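Local coordinates for fructose-1,6-bisphosphatase/inositol-1-monophosphatase (Thermotoga maritima, PDB 2P3N), which removes phosphate from fructose 1,6-bisphosphate, inositol 1-phosphate and several other phosphate monoesters as a magnesium-dependent homotetramer, at residues A[52-57]-A[66-71]; A[166-171]-A[189-194]. All coordinates share one frame; numbering follows the deposited sequence.

Contact 1: residues A[52-57]-A[66-71]; sequences EIRKFF and EGIFEK
Arg54 brings its NH2 beside the CG2 methyl of Ile68 and against the carboxylate of Glu70, and this one nitrogen makes every close approach between helix-end residues 52-57 and loop residues 66-71. The salt bridge runs from Arg54 NH2 to Glu70 OE2 at 3.2 Å. As a hydrogen bond it is weak, bent to 131° at the hydrogen. The guanidinium and carboxylate planes stand 40° apart. The contact is a single-nitrogen, single-oxygen pairing, with the other carboxylate oxygen, Glu70 OE1, 4.1 Å from Arg54 NH2. That second oxygen is engaged elsewhere: it accepts from the backbone N of Ile62 and, weakly, from Asn61 ND2. The bond to Ile62 N should hold the carboxylate in place while OE2 is presented to the arginine.

Beside the ion pair, the CG2 methyl of Ile68 lies 3.8 Å from Arg54 NH2, with Ile68 CD1 a little farther off. Arg54 and the two loop side chains reach toward each other from opposite directions. The arginine chain bends at chi2 (-88°) and then runs out to the guanidinium, while Glu70 is extended beyond CG; these shapes let the charged ends meet between backbones whose nearest CA atoms, those of Arg54 and Ile68, are 12.2 Å apart.

This is a surface contact at the C-terminal end of helix 40-56, against the loop joining the neighbouring parallel strands 61-64 and 74-79. Ile68 also packs on Gln46 and Val50 of the same helix, and both Arg54 and Ile68 touch Ile62 of strand 61-64, an outermost strand, within this chain, of the large mixed sheet.

Contact 2: residues A[166-171]-A[189-194]; sequences KRTRRI and VDFFVT
Thr168 is the first residue to meet the other segment, just past the end of helix 156-167: its OG1 lies 4.1 Å from Phe191 CZ, at the edge of the ring and near its plane. The hydroxyl is no more than a neighbour of the phenyl group; its polar partners, both weak, are the carbonyl oxygens of Leu143 and Cys146. Phe191 gets there by its first torsion (chi1 57°), which sets CG between the backbone N and the carbonyl carbon and carries the ring out to Thr168 and Ile171.

Arg169 follows, its CB directed at the other segment, but its NH1 remains 6.7 Å from Asp190 OD2, so any attraction between these opposite charges acts at a distance. Its side chain packs instead on Ile85 of the second subunit. Arg170 enters the strand; its NE donates a weak but straight bond back to the carbonyl O of Arg169, and its NH2 makes a weak one to Lys35 O of that same subunit.

Ile171 closes the contact with its CD1 methyl 4.4 Å from Phe191 CZ, a loose apolar touch oblique to the ring.

The backbones stay apart because strand 147-150 runs between them, parallel to both: Arg170 bonds to Gly148 on one side of it, Phe191 and Val193 to Ser149 on the other. Strand 170-172 ends in Arg172, which probably binds substrate, as inferred from relatives. Parallel strands 170-172, 147-150 and 191-195, with helix 239-253 packed on Phe191 through Val242, are part of the layered alpha/beta fold of the inositol monophosphatase family, and within it Phe191 reaches past strand 147-150.

Overall arrangement
The two contacts lie on opposite sides of the chain's centre, their own centres 35 Å apart, and share no helix, strand or sheet. Contact 1 is at the surface and ties a helix end to a loop beside the seven-stranded mixed sheet; contact 2 is buried and spans one strand of the five-stranded sheet. Place and chemistry agree: the surface pairing is chiefly a weak salt bridge made by two long side chains, with an isoleucine methyl beside it, whereas the interior one is a phenyl ring meeting a hydroxyl and a methyl without any polar bond between the segments. Surroundings differ too. Residues 166-171 and 189-194 border a second subunit of the tetramer, but no other chain touches 52-57 or 66-71.

Contact 1: residues A[52-57]-A[66-71]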
loop_
_atom_site.group_PDB
_atom_site.type_symbol
_atom_site.label_atom_id
_atom_site.label_comp_id
_atom_site.label_asym_id
_atom_site.label_seq_id
_atom_site.Cartn_x
_atom_site.Cartn_y
_atom_site.Cartn_z
ATOM N N GLU A 52 -25.619 -3.728 6.539
ATOM C CA GLU A 52 -25.400 -4.751 5.518
ATOM C C GLU A 52 -25.715 -6.134 6.056
ATOM O O GLU A 52 -26.231 -6.992 5.327
ATOM C CB GLU A 52 -23.959 -4.718 5.007
ATOM C CG GLU A 52 -23.723 -3.708 3.897
ATOM C CD GLU A 52 -24.384 -4.103 2.594
ATOM O OE1 GLU A 52 -23.860 -4.995 1.892
ATOM O OE2 GLU A 52 -25.440 -3.517 2.282
ATOM N N ILE A 53 -25.389 -6.359 7.322
ATOM C CA ILE A 53 -25.674 -7.636 7.930
ATOM C C ILE A 53 -27.192 -7.763 8.016
ATOM O O ILE A 53 -27.768 -8.745 7.543
ATOM C CB ILE A 53 -25.043 -7.735 9.320
ATOM C CG1 ILE A 53 -23.519 -7.770 9.192
ATOM C CG2 ILE A 53 -25.523 -8.984 10.007
ATOM C CD1 ILE A 53 -22.796 -7.887 10.509
ATOM N N ARG A 54 -27.838 -6.750 8.590
ATOM C CA ARG A 54 -29.297 -6.743 8.727
ATOM C C ARG A 54 -29.986 -6.973 7.381
ATOM O O ARG A 54 -31.103 -7.500 7.310
ATOM C CB ARG A 54 -29.772 -5.409 9.320
ATOM C CG ARG A 54 -29.449 -5.209 10.803
ATOM C CD ARG A 54 -30.541 -5.781 11.708
ATOM N NE ARG A 54 -30.222 -5.716 13.138
ATOM C CZ ARG A 54 -30.039 -4.594 13.832
ATOM N NH1 ARG A 54 -30.135 -3.410 13.241
ATOM N NH2 ARG A 54 -29.767 -4.661 15.129
ATOM N N LYS A 55 -29.304 -6.585 6.313
ATOM C CA LYS A 55 -29.844 -6.719 4.974
ATOM C C LYS A 55 -29.739 -8.128 4.415
ATOM O O LYS A 55 -30.701 -8.642 3.843
ATOM C CB LYS A 55 -29.134 -5.740 4.048
ATOM C CG LYS A 55 -29.502 -5.864 2.595
ATOM C CD LYS A 55 -28.787 -4.789 1.798
ATOM C CE LYS A 55 -29.099 -4.856 0.317
ATOM N NZ LYS A 55 -28.264 -3.853 -0.421
ATOM N N PHE A 56 -28.577 -8.755 4.586
ATOM C CA PHE A 56 -28.364 -10.102 4.059
ATOM C C PHE A 56 -28.610 -11.219 5.060
ATOM O O PHE A 56 -28.725 -12.387 4.690
ATOM C CB PHE A 56 -26.948 -10.236 3.485
ATOM C CG PHE A 56 -26.727 -9.430 2.243
ATOM C CD1 PHE A 56 -26.374 -8.084 2.321
ATOM C CD2 PHE A 56 -26.942 -9.994 0.989
ATOM C CE1 PHE A 56 -26.241 -7.311 1.162
ATOM C CE2 PHE A 56 -26.812 -9.230 -0.174
ATOM C CZ PHE A 56 -26.463 -7.891 -0.086
ATOM N N PHE A 57 -28.697 -10.860 6.331
ATOM C CA PHE A 57 -28.932 -11.854 7.370
ATOM C C PHE A 57 -30.099 -11.372 8.225
ATOM O O PHE A 57 -30.006 -11.278 9.453
ATOM C CB PHE A 57 -27.643 -12.034 8.175
ATOM C CG PHE A 57 -26.481 -12.498 7.333
ATOM C CD1 PHE A 57 -26.240 -13.854 7.137
ATOM C CD2 PHE A 57 -25.666 -11.581 6.685
ATOM C CE1 PHE A 57 -25.206 -14.284 6.304
ATOM C CE2 PHE A 57 -24.635 -12.006 5.853
ATOM C CZ PHE A 57 -24.406 -13.356 5.664
ATOM N N GLU A 66 -20.720 -0.262 20.167
ATOM C CA GLU A 66 -21.479 0.957 20.321
ATOM C C GLU A 66 -22.995 0.791 20.356
ATOM O O GLU A 66 -23.677 1.135 19.392
ATOM C CB GLU A 66 -21.091 1.931 19.209
ATOM C CG GLU A 66 -20.055 2.969 19.615
ATOM C CD GLU A 66 -18.734 2.364 20.011
ATOM O OE1 GLU A 66 -18.045 1.820 19.126
ATOM O OE2 GLU A 66 -18.385 2.433 21.206
ATOM N N GLY A 67 -23.531 0.255 21.451
ATOM C CA GLY A 67 -24.978 0.134 21.555
ATOM C C GLY A 67 -25.736 -1.174 21.403
ATOM O O GLY A 67 -26.368 -1.618 22.349
ATOM N N ILE A 68 -25.702 -1.788 20.225
ATOM C CA ILE A 68 -26.443 -3.031 19.986
ATOM C C ILE A 68 -25.919 -4.225 20.777
ATOM O O ILE A 68 -24.831 -4.732 20.504
ATOM C CB ILE A 68 -26.427 -3.394 18.489
ATOM C CG1 ILE A 68 -26.658 -2.134 17.646
ATOM C CG2 ILE A 68 -27.502 -4.440 18.196
ATOM C CD1 ILE A 68 -26.448 -2.344 16.163
ATOM N N PHE A 69 -26.704 -4.690 21.749
ATOM C CA PHE A 69 -26.286 -5.824 22.582
ATOM C C PHE A 69 -27.250 -7.011 22.576
ATOM O O PHE A 69 -27.595 -7.537 23.633
ATOM C CB PHE A 69 -26.086 -5.364 24.030
ATOM C CG PHE A 69 -25.147 -4.196 24.180
ATOM C CD1 PHE A 69 -23.923 -4.171 23.515
ATOM C CD2 PHE A 69 -25.475 -3.129 25.014
ATOM C CE1 PHE A 69 -23.043 -3.101 23.681
ATOM C CE2 PHE A 69 -24.602 -2.063 25.185
ATOM C CZ PHE A 69 -23.385 -2.049 24.519
ATOM N N GLU A 70 -27.668 -7.449 21.393
ATOM C CA GLU A 70 -28.599 -8.563 21.291
ATOM C C GLU A 70 -28.019 -9.930 21.688
ATOM O O GLU A 70 -26.843 -10.054 22.059
ATOM C CB GLU A 70 -29.165 -8.637 19.871
ATOM C CG GLU A 70 -29.644 -7.298 19.349
ATOM C CD GLU A 70 -30.115 -7.365 17.913
ATOM O OE1 GLU A 70 -29.641 -8.249 17.178
ATOM O OE2 GLU A 70 -30.947 -6.526 17.509
ATOM N N LYS A 71 -28.886 -10.943 21.615
ATOM C CA LYS A 71 -28.562 -12.327 21.938
ATOM C C LYS A 71 -29.214 -13.230 20.902
ATOM O O LYS A 71 -30.305 -12.945 20.409
ATOM C CB LYS A 71 -29.101 -12.699 23.312
ATOM C CG LYS A 71 -28.521 -11.884 24.447
ATOM C CD LYS A 71 -29.068 -12.351 25.787
ATOM C CE LYS A 71 -28.565 -11.484 26.933
ATOM N NZ LYS A 71 -29.124 -11.953 28.233
#

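Contact 2: residues A[166-171]-A[189-194]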
loop_
_atom_site.group_PDB
_atom_site.type_symbol
_atom_site.label_atom_id
_atom_site.label_comp_id
_atom_site.label_asym_id
_atom_site.label_seq_id
_atom_site.Cartn_x
_atom_site.Cartn_y
_atom_site.Cartn_z
ATOM N N LYS A 166 11.935 -9.607 32.108
ATOM C CA LYS A 166 13.155 -10.360 32.363
ATOM C C LYS A 166 13.308 -11.618 31.497
ATOM O O LYS A 166 14.297 -11.764 30.774
ATOM C CB LYS A 166 13.226 -10.732 33.847
ATOM C CG LYS A 166 14.644 -10.896 34.392
ATOM C CD LYS A 166 15.404 -9.573 34.448
ATOM C CE LYS A 166 14.814 -8.613 35.479
ATOM N NZ LYS A 166 13.426 -8.164 35.150
ATOM N N ARG A 167 12.334 -12.519 31.564
ATOM C CA ARG A 167 12.383 -13.758 30.788
ATOM C C ARG A 167 11.913 -13.624 29.338
ATOM O O ARG A 167 11.675 -14.630 28.667
ATOM C CB ARG A 167 11.526 -14.835 31.459
ATOM C CG ARG A 167 12.081 -15.417 32.743
ATOM C CD ARG A 167 11.293 -16.666 33.117
ATOM N NE ARG A 167 10.276 -16.435 34.140
ATOM C CZ ARG A 167 9.405 -15.427 34.147
ATOM N NH1 ARG A 167 9.407 -14.518 33.180
ATOM N NH2 ARG A 167 8.517 -15.334 35.133
ATOM N N THR A 168 11.797 -12.397 28.841
ATOM C CA THR A 168 11.294 -12.206 27.486
ATOM C C THR A 168 12.117 -11.274 26.581
ATOM O O THR A 168 12.679 -10.270 27.031
ATOM C CB THR A 168 9.815 -11.720 27.553
ATOM O OG1 THR A 168 9.062 -12.320 26.494
ATOM C CG2 THR A 168 9.731 -10.196 27.455
ATOM N N ARG A 169 12.175 -11.630 25.298
ATOM C CA ARG A 169 12.907 -10.867 24.295
ATOM C C ARG A 169 12.432 -9.417 24.286
ATOM O O ARG A 169 13.250 -8.487 24.291
ATOM C CB ARG A 169 12.693 -11.500 22.914
ATOM C CG ARG A 169 13.312 -10.751 21.748
ATOM C CD ARG A 169 14.753 -11.157 21.510
ATOM N NE ARG A 169 14.892 -12.508 20.956
ATOM C CZ ARG A 169 14.413 -12.897 19.776
ATOM N NH1 ARG A 169 13.750 -12.043 19.008
ATOM N NH2 ARG A 169 14.616 -14.140 19.351
ATOM N N ARG A 170 11.111 -9.229 24.281
ATOM C CA ARG A 170 10.518 -7.888 24.269
ATOM C C ARG A 170 8.995 -7.916 24.407
ATOM O O ARG A 170 8.344 -8.870 23.982
ATOM C CB ARG A 170 10.896 -7.167 22.972
ATOM C CG ARG A 170 10.627 -5.675 22.998
ATOM C CD ARG A 170 11.811 -4.918 22.418
ATOM N NE ARG A 170 13.069 -5.478 22.895
ATOM C CZ ARG A 170 14.248 -4.903 22.720
ATOM N NH1 ARG A 170 14.331 -3.743 22.077
ATOM N NH2 ARG A 170 15.339 -5.489 23.185
ATOM N N ILE A 171 8.428 -6.867 24.999
ATOM C CA ILE A 171 6.977 -6.797 25.176
ATOM C C ILE A 171 6.390 -5.665 24.342
ATOM O O ILE A 171 6.959 -4.571 24.275
ATOM C CB ILE A 171 6.588 -6.566 26.656
ATOM C CG1 ILE A 171 7.044 -7.747 27.523
ATOM C CG2 ILE A 171 5.075 -6.388 26.763
ATOM C CD1 ILE A 171 6.259 -9.037 27.296
ATOM N N VAL A 189 3.657 -12.279 16.824
ATOM C CA VAL A 189 3.942 -12.211 18.258
ATOM C C VAL A 189 3.802 -13.601 18.808
ATOM O O VAL A 189 3.233 -14.476 18.151
ATOM C CB VAL A 189 2.992 -11.297 19.059
ATOM C CG1 VAL A 189 3.432 -9.854 18.913
ATOM C CG2 VAL A 189 1.552 -11.509 18.621
ATOM N N ASP A 190 4.303 -13.802 20.023
ATOM C CA ASP A 190 4.267 -15.119 20.635
ATOM C C ASP A 190 3.090 -15.350 21.563
ATOM O O ASP A 190 2.611 -16.473 21.699
ATOM C CB ASP A 190 5.604 -15.368 21.333
ATOM C CG ASP A 190 6.771 -15.367 20.346
ATOM O OD1 ASP A 190 6.793 -16.239 19.447
ATOM O OD2 ASP A 190 7.658 -14.491 20.453
ATOM N N PHE A 191 2.612 -14.283 22.188
ATOM C CA PHE A 191 1.465 -14.398 23.073
ATOM C C PHE A 191 0.866 -13.034 23.369
ATOM O O PHE A 191 1.563 -12.014 23.344
ATOM C CB PHE A 191 1.853 -15.119 24.370
ATOM C CG PHE A 191 2.974 -14.460 25.126
ATOM C CD1 PHE A 191 2.750 -13.306 25.869
ATOM C CD2 PHE A 191 4.260 -14.991 25.085
ATOM C CE1 PHE A 191 3.797 -12.684 26.565
ATOM C CE2 PHE A 191 5.319 -14.380 25.775
ATOM C CZ PHE A 191 5.087 -13.225 26.516
ATOM N N PHE A 192 -0.440 -13.031 23.631
ATOM C CA PHE A 192 -1.181 -11.809 23.926
ATOM C C PHE A 192 -2.129 -12.071 25.097
ATOM O O PHE A 192 -2.836 -13.085 25.124
ATOM C CB PHE A 192 -1.959 -11.361 22.671
ATOM C CG PHE A 192 -2.810 -10.125 22.874
ATOM C CD1 PHE A 192 -2.266 -8.955 23.399
ATOM C CD2 PHE A 192 -4.165 -10.139 22.545
ATOM C CE1 PHE A 192 -3.063 -7.817 23.593
ATOM C CE2 PHE A 192 -4.962 -9.011 22.734
ATOM C CZ PHE A 192 -4.411 -7.850 23.259
ATOM N N VAL A 193 -2.129 -11.151 26.060
ATOM C CA VAL A 193 -2.966 -11.266 27.251
ATOM C C VAL A 193 -3.806 -10.012 27.507
ATOM O O VAL A 193 -3.279 -8.894 27.506
ATOM C CB VAL A 193 -2.093 -11.550 28.489
ATOM C CG1 VAL A 193 -1.374 -12.882 28.316
ATOM C CG2 VAL A 193 -1.073 -10.443 28.670
ATOM N N THR A 194 -5.111 -10.205 27.716
ATOM C CA THR A 194 -6.034 -9.097 27.972
ATOM C C THR A 194 -6.737 -9.237 29.314
ATOM O O THR A 194 -6.735 -10.306 29.926
ATOM C CB THR A 194 -7.139 -8.970 26.895
ATOM O OG1 THR A 194 -7.957 -10.145 26.902
ATOM C CG2 THR A 194 -6.539 -8.788 25.525
#